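Side-chain contacts in CG4930 (Drosophila melanogaster, PDB 3ISM), which inhibits the nuclease EndoG by forming a complex with it, and probably has ribonuclease inhibitor activity: residues E279-A284 against D290-W295; A250-I255 against A274-E279. The protein carries 1 engineered substitution. All blocks are in the same frame, centred on the assembly; numbering follows the deposited sequence.

Interaction 1. Residues E279-A284 against D290-W295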
ATOM      1  N   GLU C 279     -32.917  20.775  -2.743  1.00 35.51           N
ATOM      2  CA  GLU C 279     -32.420  19.449  -2.412  0.50 35.62           C
ATOM      3  C   GLU C 279     -32.392  18.502  -3.612  1.00 35.63           C
ATOM      4  O   GLU C 279     -31.456  17.705  -3.750  1.00 35.33           O
ATOM      5  CB  GLU C 279     -33.145  18.855  -1.201  0.50 35.65           C
ATOM      6  CG  GLU C 279     -32.858  19.598   0.117  0.50 35.68           C
ATOM      7  CD  GLU C 279     -31.458  20.206   0.192  0.50 35.47           C
ATOM      8  OE1 GLU C 279     -30.459  19.476  -0.019  0.50 35.44           O
ATOM      9  OE2 GLU C 279     -31.361  21.419   0.475  0.50 34.75           O
ATOM     10  N   TYR C 280     -33.380  18.610  -4.497  1.00 35.83           N
ATOM     11  CA  TYR C 280     -33.348  17.850  -5.737  1.00 35.82           C
ATOM     12  C   TYR C 280     -32.130  18.260  -6.579  1.00 36.00           C
ATOM     13  O   TYR C 280     -31.441  17.393  -7.120  1.00 36.37           O
ATOM     14  CB  TYR C 280     -34.660  17.978  -6.515  1.00 35.77           C
ATOM     15  CG  TYR C 280     -34.567  17.528  -7.954  1.00 35.63           C
ATOM     16  CD1 TYR C 280     -34.099  16.254  -8.288  1.00 35.44           C
ATOM     17  CD2 TYR C 280     -34.950  18.373  -8.982  1.00 35.49           C
ATOM     18  CE1 TYR C 280     -33.997  15.858  -9.613  1.00 35.47           C
ATOM     19  CE2 TYR C 280     -34.867  17.977 -10.305  1.00 35.38           C
ATOM     20  CZ  TYR C 280     -34.390  16.725 -10.614  1.00 35.55           C
ATOM     21  OH  TYR C 280     -34.309  16.350 -11.933  1.00 35.94           O
ATOM     22  N   LYS C 281     -31.834  19.559  -6.650  1.00 35.90           N
ATOM     23  CA  LYS C 281     -30.623  20.019  -7.346  1.00 35.91           C
ATOM     24  C   LYS C 281     -29.346  19.411  -6.743  1.00 35.75           C
ATOM     25  O   LYS C 281     -28.493  18.898  -7.476  1.00 35.79           O
ATOM     26  CB  LYS C 281     -30.519  21.560  -7.415  1.00 35.94           C
ATOM     27  CG  LYS C 281     -29.249  22.028  -8.145  1.00 36.34           C
ATOM     28  CD  LYS C 281     -29.076  23.532  -8.228  1.00 36.16           C
ATOM     29  CE  LYS C 281     -27.659  23.864  -8.686  1.00 36.13           C
ATOM     30  NZ  LYS C 281     -27.517  25.285  -9.130  1.00 36.74           N
ATOM     31  N   GLY C 282     -29.233  19.452  -5.415  1.00 35.36           N
ATOM     32  CA  GLY C 282     -28.079  18.882  -4.725  1.00 34.78           C
ATOM     33  C   GLY C 282     -27.826  17.426  -5.071  1.00 34.47           C
ATOM     34  O   GLY C 282     -26.688  17.036  -5.365  1.00 34.84           O
ATOM     35  N   ASP C 283     -28.888  16.618  -5.041  1.00 33.50           N
ATOM     36  CA  ASP C 283     -28.788  15.198  -5.395  1.00 32.35           C
ATOM     37  C   ASP C 283     -28.480  14.997  -6.873  1.00 31.64           C
ATOM     38  O   ASP C 283     -27.708  14.100  -7.223  1.00 31.39           O
ATOM     39  CB  ASP C 283     -30.066  14.444  -5.018  1.00 32.43           C
ATOM     40  CG  ASP C 283     -30.112  14.075  -3.550  1.00 32.77           C
ATOM     41  OD1 ASP C 283     -29.069  13.629  -3.011  1.00 32.75           O
ATOM     42  OD2 ASP C 283     -31.191  14.222  -2.939  1.00 33.16           O
ATOM     43  N   ALA C 284     -29.078  15.838  -7.725  1.00 30.43           N
ATOM     44  CA  ALA C 284     -28.833  15.810  -9.167  1.00 29.57           C
ATOM     45  C   ALA C 284     -27.366  16.082  -9.492  1.00 28.91           C
ATOM     46  O   ALA C 284     -26.807  15.461 -10.388  1.00 28.78           O
ATOM     47  CB  ALA C 284     -29.726  16.823  -9.891  1.00 29.79           C
ATOM     48  N   ASP C 290     -27.653  16.267 -15.852  1.00 31.52           N
ATOM     49  CA  ASP C 290     -28.028  16.524 -17.253  1.00 32.06           C
ATOM     50  C   ASP C 290     -29.540  16.732 -17.487  1.00 32.05           C
ATOM     51  O   ASP C 290     -29.932  17.603 -18.277  1.00 32.25           O
ATOM     52  CB  ASP C 290     -27.497  15.420 -18.179  1.00 32.10           C
ATOM     53  CG  ASP C 290     -27.520  15.832 -19.647  1.00 32.78           C
ATOM     54  OD1 ASP C 290     -26.919  16.878 -19.989  1.00 33.07           O
ATOM     55  OD2 ASP C 290     -28.139  15.112 -20.459  1.00 32.80           O
ATOM     56  N   ASP C 291     -30.371  15.929 -16.818  1.00 31.90           N
ATOM     57  CA  ASP C 291     -31.829  16.107 -16.854  1.00 31.78           C
ATOM     58  C   ASP C 291     -32.224  17.421 -16.189  1.00 31.63           C
ATOM     59  O   ASP C 291     -33.080  18.160 -16.688  1.00 31.43           O
ATOM     60  CB  ASP C 291     -32.538  14.963 -16.127  1.00 31.89           C
ATOM     61  CG  ASP C 291     -32.335  13.615 -16.797  1.00 32.92           C
ATOM     62  OD1 ASP C 291     -31.605  13.524 -17.811  1.00 33.54           O
ATOM     63  OD2 ASP C 291     -32.912  12.630 -16.296  1.00 34.16           O
ATOM     64  N   TYR C 292     -31.594  17.701 -15.054  1.00 31.20           N
ATOM     65  CA  TYR C 292     -31.852  18.920 -14.321  1.00 31.33           C
ATOM     66  C   TYR C 292     -31.520  20.144 -15.170  1.00 31.68           C
ATOM     67  O   TYR C 292     -32.294  21.099 -15.215  1.00 31.74           O
ATOM     68  CB  TYR C 292     -31.037  18.948 -13.025  1.00 31.09           C
ATOM     69  CG  TYR C 292     -31.417  20.094 -12.132  1.00 30.18           C
ATOM     70  CD1 TYR C 292     -32.316  19.907 -11.102  1.00 29.60           C
ATOM     71  CD2 TYR C 292     -30.889  21.373 -12.329  1.00 29.10           C
ATOM     72  CE1 TYR C 292     -32.692  20.949 -10.288  1.00 30.64           C
ATOM     73  CE2 TYR C 292     -31.245  22.424 -11.515  1.00 29.07           C
ATOM     74  CZ  TYR C 292     -32.156  22.207 -10.497  1.00 29.90           C
ATOM     75  OH  TYR C 292     -32.532  23.238  -9.668  1.00 30.01           O
ATOM     76  N   ASN C 293     -30.375  20.100 -15.851  1.00 32.08           N
ATOM     77  CA  ASN C 293     -29.891  21.230 -16.649  1.00 32.57           C
ATOM     78  C   ASN C 293     -30.754  21.559 -17.866  1.00 32.68           C
ATOM     79  O   ASN C 293     -30.809  22.707 -18.305  1.00 32.84           O
ATOM     80  CB  ASN C 293     -28.437  21.001 -17.070  1.00 32.80           C
ATOM     81  CG  ASN C 293     -27.470  21.143 -15.910  1.00 33.23           C
ATOM     82  OD1 ASN C 293     -27.847  21.604 -14.830  1.00 34.01           O
ATOM     83  ND2 ASN C 293     -26.220  20.736 -16.123  1.00 32.97           N
ATOM     84  N   SER C 294     -31.431  20.550 -18.400  1.00 32.66           N
ATOM     85  CA  SER C 294     -32.370  20.760 -19.484  1.00 32.78           C
ATOM     86  C   SER C 294     -33.686  21.317 -18.942  1.00 32.45           C
ATOM     87  O   SER C 294     -34.181  22.341 -19.425  1.00 32.59           O
ATOM     88  CB  SER C 294     -32.606  19.451 -20.240  1.00 32.78           C
ATOM     89  OG  SER C 294     -31.404  18.699 -20.301  1.00 33.88           O
ATOM     90  N   TRP C 295     -34.229  20.645 -17.927  1.00 31.97           N
ATOM     91  CA  TRP C 295     -35.562  20.937 -17.382  1.00 31.32           C
ATOM     92  C   TRP C 295     -35.635  22.265 -16.636  1.00 31.10           C
ATOM     93  O   TRP C 295     -36.667  22.942 -16.684  1.00 30.42           O
ATOM     94  CB  TRP C 295     -36.017  19.788 -16.472  1.00 31.28           C
ATOM     95  CG  TRP C 295     -37.247  20.042 -15.614  1.00 31.21           C
ATOM     96  CD1 TRP C 295     -38.551  19.830 -15.962  1.00 30.71           C
ATOM     97  CD2 TRP C 295     -37.270  20.508 -14.253  1.00 31.19           C
ATOM     98  NE1 TRP C 295     -39.382  20.142 -14.912  1.00 30.58           N
ATOM     99  CE2 TRP C 295     -38.625  20.565 -13.852  1.00 30.49           C
ATOM    100  CE3 TRP C 295     -36.278  20.886 -13.337  1.00 30.86           C
ATOM    101  CZ2 TRP C 295     -39.014  20.985 -12.576  1.00 30.33           C
ATOM    102  CZ3 TRP C 295     -36.666  21.304 -12.067  1.00 30.64           C
ATOM    103  CH2 TRP C 295     -38.021  21.346 -11.699  1.00 30.79           C
TER
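Ala284 and Tyr292 are the closest CA pair between 279-284 and 290-295, at 6.7 Å. The axes of the two segments come within 9.9 Å and run at 135°, closer to antiparallel than parallel. Ala284 CB rests against Tyr292 CB at 4.0 Å. No hydrogen bond crosses here. Tyr292 carries most of the contact. Its CG stands anti to the backbone N (chi1 -172°), which sends the ring between Tyr280 and Lys281. The two tyrosine side chains run alongside each other from opposite helices, with ring planes at an oblique 54°. Tyr280 CE2 reaches Tyr292 CD1 at 3.3 Å, and Tyr280 CD2 lies in the plane of the Tyr292 ring, at its edge. The Lys281 chain runs roughly perpendicular to the Tyr292 side chain. Lys281 CG sits over one ring face in a CH-pi contact, 4.2 Å from the Tyr292 centroid. Lys281 CB lies 3.5 Å from Tyr292 OH. The extended Lys281 chain then carries NZ on to the backbone oxygens of Glu320 and Gly322, while Tyr292 OH bonds Leu321 O, so both polar ends are tied to one loop. Trp295 CZ3 meets the edge of the Tyr280 ring at 4.2 Å from Tyr280 CE2. An alanine in place of Tyr292 would probably leave a gap between Tyr280 and the Lys281 chain and leave Leu321 O without this hydroxyl partner. The arrangement is a helical hairpin: helices 267-287 and 290-305 are joined by a very short turn and packed through aromatic side chains, in an all-helical domain consistent with the Ku C-terminal-domain-like fold.

Interaction 2. Residues A250-I255 against A274-E279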
ATOM      1  N   ALA C 250     -37.996  12.465 -11.324  1.00 39.50           N
ATOM      2  CA  ALA C 250     -39.245  12.799 -12.013  1.00 39.81           C
ATOM      3  C   ALA C 250     -40.363  13.173 -11.034  1.00 39.91           C
ATOM      4  O   ALA C 250     -41.164  14.076 -11.312  1.00 39.80           O
ATOM      5  CB  ALA C 250     -39.686  11.646 -12.919  1.00 39.76           C
ATOM      6  N   ALA C 251     -40.395  12.483  -9.891  1.00 40.03           N
ATOM      7  CA  ALA C 251     -41.398  12.720  -8.855  1.00 40.39           C
ATOM      8  C   ALA C 251     -41.174  14.034  -8.121  1.00 40.58           C
ATOM      9  O   ALA C 251     -42.114  14.613  -7.579  1.00 40.78           O
ATOM     10  CB  ALA C 251     -41.439  11.565  -7.866  1.00 40.45           C
ATOM     11  N   ALA C 252     -39.930  14.500  -8.090  1.00 40.69           N
ATOM     12  CA  ALA C 252     -39.638  15.794  -7.503  1.00 40.88           C
ATOM     13  C   ALA C 252     -40.060  16.895  -8.478  1.00 41.01           C
ATOM     14  O   ALA C 252     -40.688  17.877  -8.082  1.00 40.95           O
ATOM     15  CB  ALA C 252     -38.165  15.902  -7.162  1.00 41.08           C
ATOM     16  N   ARG C 253     -39.747  16.695  -9.760  1.00 40.99           N
ATOM     17  CA  ARG C 253     -40.040  17.673 -10.811  1.00 40.98           C
ATOM     18  C   ARG C 253     -41.536  17.903 -11.013  1.00 40.96           C
ATOM     19  O   ARG C 253     -41.958  19.023 -11.335  1.00 40.81           O
ATOM     20  CB  ARG C 253     -39.416  17.247 -12.142  1.00 40.89           C
ATOM     21  CG  ARG C 253     -37.905  17.178 -12.135  1.00 40.89           C
ATOM     22  CD  ARG C 253     -37.345  17.136 -13.543  1.00 41.30           C
ATOM     23  NE  ARG C 253     -37.740  15.941 -14.285  1.00 42.03           N
ATOM     24  CZ  ARG C 253     -36.998  14.841 -14.390  1.00 42.14           C
ATOM     25  NH1 ARG C 253     -35.814  14.768 -13.795  1.00 41.96           N
ATOM     26  NH2 ARG C 253     -37.445  13.809 -15.092  1.00 42.32           N
ATOM     27  N   GLU C 254     -42.331  16.843 -10.826  1.00 40.76           N
ATOM     28  CA  GLU C 254     -43.771  16.898 -11.106  1.00 40.40           C
ATOM     29  C   GLU C 254     -44.612  17.575 -10.011  1.00 40.06           C
ATOM     30  O   GLU C 254     -45.620  18.222 -10.311  1.00 39.89           O
ATOM     31  CB  GLU C 254     -44.323  15.509 -11.449  1.00 40.49           C
ATOM     32  CG  GLU C 254     -44.032  15.053 -12.887  1.00 40.95           C
ATOM     33  CD  GLU C 254     -45.027  15.592 -13.927  1.00 41.70           C
ATOM     34  OE1 GLU C 254     -45.823  16.508 -13.614  1.00 41.86           O
ATOM     35  OE2 GLU C 254     -45.013  15.087 -15.074  1.00 41.75           O
ATOM     36  N   ILE C 255     -44.205  17.423  -8.750  1.00 39.50           N
ATOM     37  CA  ILE C 255     -44.892  18.112  -7.651  1.00 39.04           C
ATOM     38  C   ILE C 255     -44.544  19.615  -7.625  1.00 38.70           C
ATOM     39  O   ILE C 255     -45.411  20.447  -7.332  1.00 38.84           O
ATOM     40  CB  ILE C 255     -44.659  17.417  -6.267  1.00 38.95           C
ATOM     41  CG1 ILE C 255     -45.356  18.180  -5.133  1.00 39.13           C
ATOM     42  CG2 ILE C 255     -43.184  17.248  -5.979  1.00 38.87           C
ATOM     43  CD1 ILE C 255     -45.152  17.582  -3.745  1.00 39.33           C
ATOM     44  N   ALA C 274     -39.411  25.814  -3.598  1.00 37.04           N
ATOM     45  CA  ALA C 274     -38.007  26.194  -3.441  1.00 36.93           C
ATOM     46  C   ALA C 274     -37.252  25.249  -2.497  1.00 36.89           C
ATOM     47  O   ALA C 274     -36.056  24.998  -2.682  1.00 36.79           O
ATOM     48  CB  ALA C 274     -37.909  27.617  -2.943  1.00 36.82           C
ATOM     49  N   GLU C 275     -37.970  24.746  -1.492  1.00 36.75           N
ATOM     50  CA  GLU C 275     -37.458  23.800  -0.506  1.00 36.71           C
ATOM     51  C   GLU C 275     -36.978  22.534  -1.211  1.00 36.51           C
ATOM     52  O   GLU C 275     -35.823  22.122  -1.053  1.00 36.58           O
ATOM     53  CB  GLU C 275     -38.580  23.436   0.469  1.00 36.75           C
ATOM     54  CG  GLU C 275     -38.236  23.537   1.943  1.00 37.03           C
ATOM     55  CD  GLU C 275     -39.476  23.505   2.822  1.00 37.05           C
ATOM     56  OE1 GLU C 275     -40.486  24.139   2.447  1.00 37.48           O
ATOM     57  OE2 GLU C 275     -39.444  22.850   3.885  1.00 37.61           O
ATOM     58  N   LEU C 276     -37.873  21.939  -2.002  1.00 36.23           N
ATOM     59  CA  LEU C 276     -37.589  20.700  -2.726  1.00 35.90           C
ATOM     60  C   LEU C 276     -36.562  20.890  -3.848  1.00 35.71           C
ATOM     61  O   LEU C 276     -35.662  20.064  -4.014  1.00 35.62           O
ATOM     62  CB  LEU C 276     -38.885  20.084  -3.274  1.00 35.86           C
ATOM     63  CG  LEU C 276     -38.778  18.829  -4.150  1.00 35.79           C
ATOM     64  CD1 LEU C 276     -38.007  17.720  -3.452  1.00 35.54           C
ATOM     65  CD2 LEU C 276     -40.143  18.332  -4.550  1.00 35.62           C
ATOM     66  N   LEU C 277     -36.696  21.985  -4.593  1.00 35.49           N
ATOM     67  CA  LEU C 277     -35.841  22.264  -5.743  1.00 35.42           C
ATOM     68  C   LEU C 277     -34.369  22.398  -5.373  1.00 35.44           C
ATOM     69  O   LEU C 277     -33.497  22.050  -6.171  1.00 35.30           O
ATOM     70  CB  LEU C 277     -36.317  23.526  -6.471  1.00 35.47           C
ATOM     71  CG  LEU C 277     -35.736  23.878  -7.850  1.00 35.71           C
ATOM     72  CD1 LEU C 277     -35.833  22.716  -8.844  1.00 34.74           C
ATOM     73  CD2 LEU C 277     -36.416  25.129  -8.406  1.00 35.21           C
ATOM     74  N   GLN C 278     -34.099  22.894  -4.167  1.00 35.63           N
ATOM     75  CA  GLN C 278     -32.725  23.018  -3.682  1.00 35.78           C
ATOM     76  C   GLN C 278     -32.117  21.650  -3.352  1.00 35.63           C
ATOM     77  O   GLN C 278     -30.947  21.394  -3.665  1.00 35.63           O
ATOM     78  CB  GLN C 278     -32.645  23.959  -2.476  1.00 35.71           C
ATOM     79  CG  GLN C 278     -31.216  24.397  -2.134  1.00 36.23           C
ATOM     80  CD  GLN C 278     -31.148  25.417  -1.013  1.00 36.33           C
ATOM     81  OE1 GLN C 278     -32.023  25.474  -0.147  1.00 37.07           O
ATOM     82  NE2 GLN C 278     -30.091  26.227  -1.019  1.00 37.66           N
ATOM     83  N   GLU C 279     -32.917  20.775  -2.743  1.00 35.51           N
ATOM     84  CA  GLU C 279     -32.420  19.449  -2.412  0.50 35.62           C
ATOM     85  C   GLU C 279     -32.392  18.502  -3.612  1.00 35.63           C
ATOM     86  O   GLU C 279     -31.456  17.705  -3.750  1.00 35.33           O
ATOM     87  CB  GLU C 279     -33.145  18.855  -1.201  0.50 35.65           C
ATOM     88  CG  GLU C 279     -32.858  19.598   0.117  0.50 35.68           C
ATOM     89  CD  GLU C 279     -31.458  20.206   0.192  0.50 35.47           C
ATOM     90  OE1 GLU C 279     -30.459  19.476  -0.019  0.50 35.44           O
ATOM     91  OE2 GLU C 279     -31.361  21.419   0.475  0.50 34.75           O
TER
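Leu276 reaches across to Ala252 and Ile255, joining two consecutive helices of an all-helical bundle, 238-261 and 267-287. The contact is small and apolar, burying 110 Å² in all. Ala252 and Leu276 are the closest pair of the backbones, their CA atoms 7.1 Å apart. On the 274-279 side Leu276 alone makes the contact. From CA, its CB points toward the other helix but stays short of touching it. CG stands anti to the backbone N (chi1 176°), which carries the branch point toward the other helix; chi2 of 55° then sets its two methyls. CG itself makes no close contact with 250-255. CD1 meets the methyl of Ala252, with Ala252 CB 4.1 Å from Leu276 CD1. CD2 touches the Ala252 methyl and carbonyl oxygen on one turn and Ile255 CG2 on the next. Ala252 has no more than a methyl, which lets the leucine come in close to the helix surface. Ile255, an exposed residue one turn on, meets the leucine at a slant with its CG2 methyl. Tyr222, on helix 220-229, touches both Ala252 and Leu276, so a third helix joins the cluster. The next residue, Leu277, packs instead on Tyr292, Trp295 and Ile296 of helix 290-305. At its tip, Leu276 CD2 stands 3.5 Å from Ile255 CG2 and 3.6 Å from the carbonyl oxygen Ala252 O.

Interactions 1 and 2 have centres about 9 Å apart and both use helix 267-287, which lies between helices 238-261 and 290-305 in the sequence; the three pack on one another. The two contacts also touch directly. Tyr280 OH lies 2.9 Å from Arg253 NH1, a probable hydrogen bond that ties interaction 1 to helix 238-261. The Arg253 chain packs on the indole, with Arg253 CD 3.4 Å from Trp295 CD2. Leu277 CD1 is 3.4 Å from Tyr292 OH and 3.6 Å from Trp295 CZ3. Asp283, on 279-284 but not in the contact itself, packs on Arg93 of the CG8862 chain, the endonuclease partner, whereas the segments of interaction 2 are not reached by another protein chain.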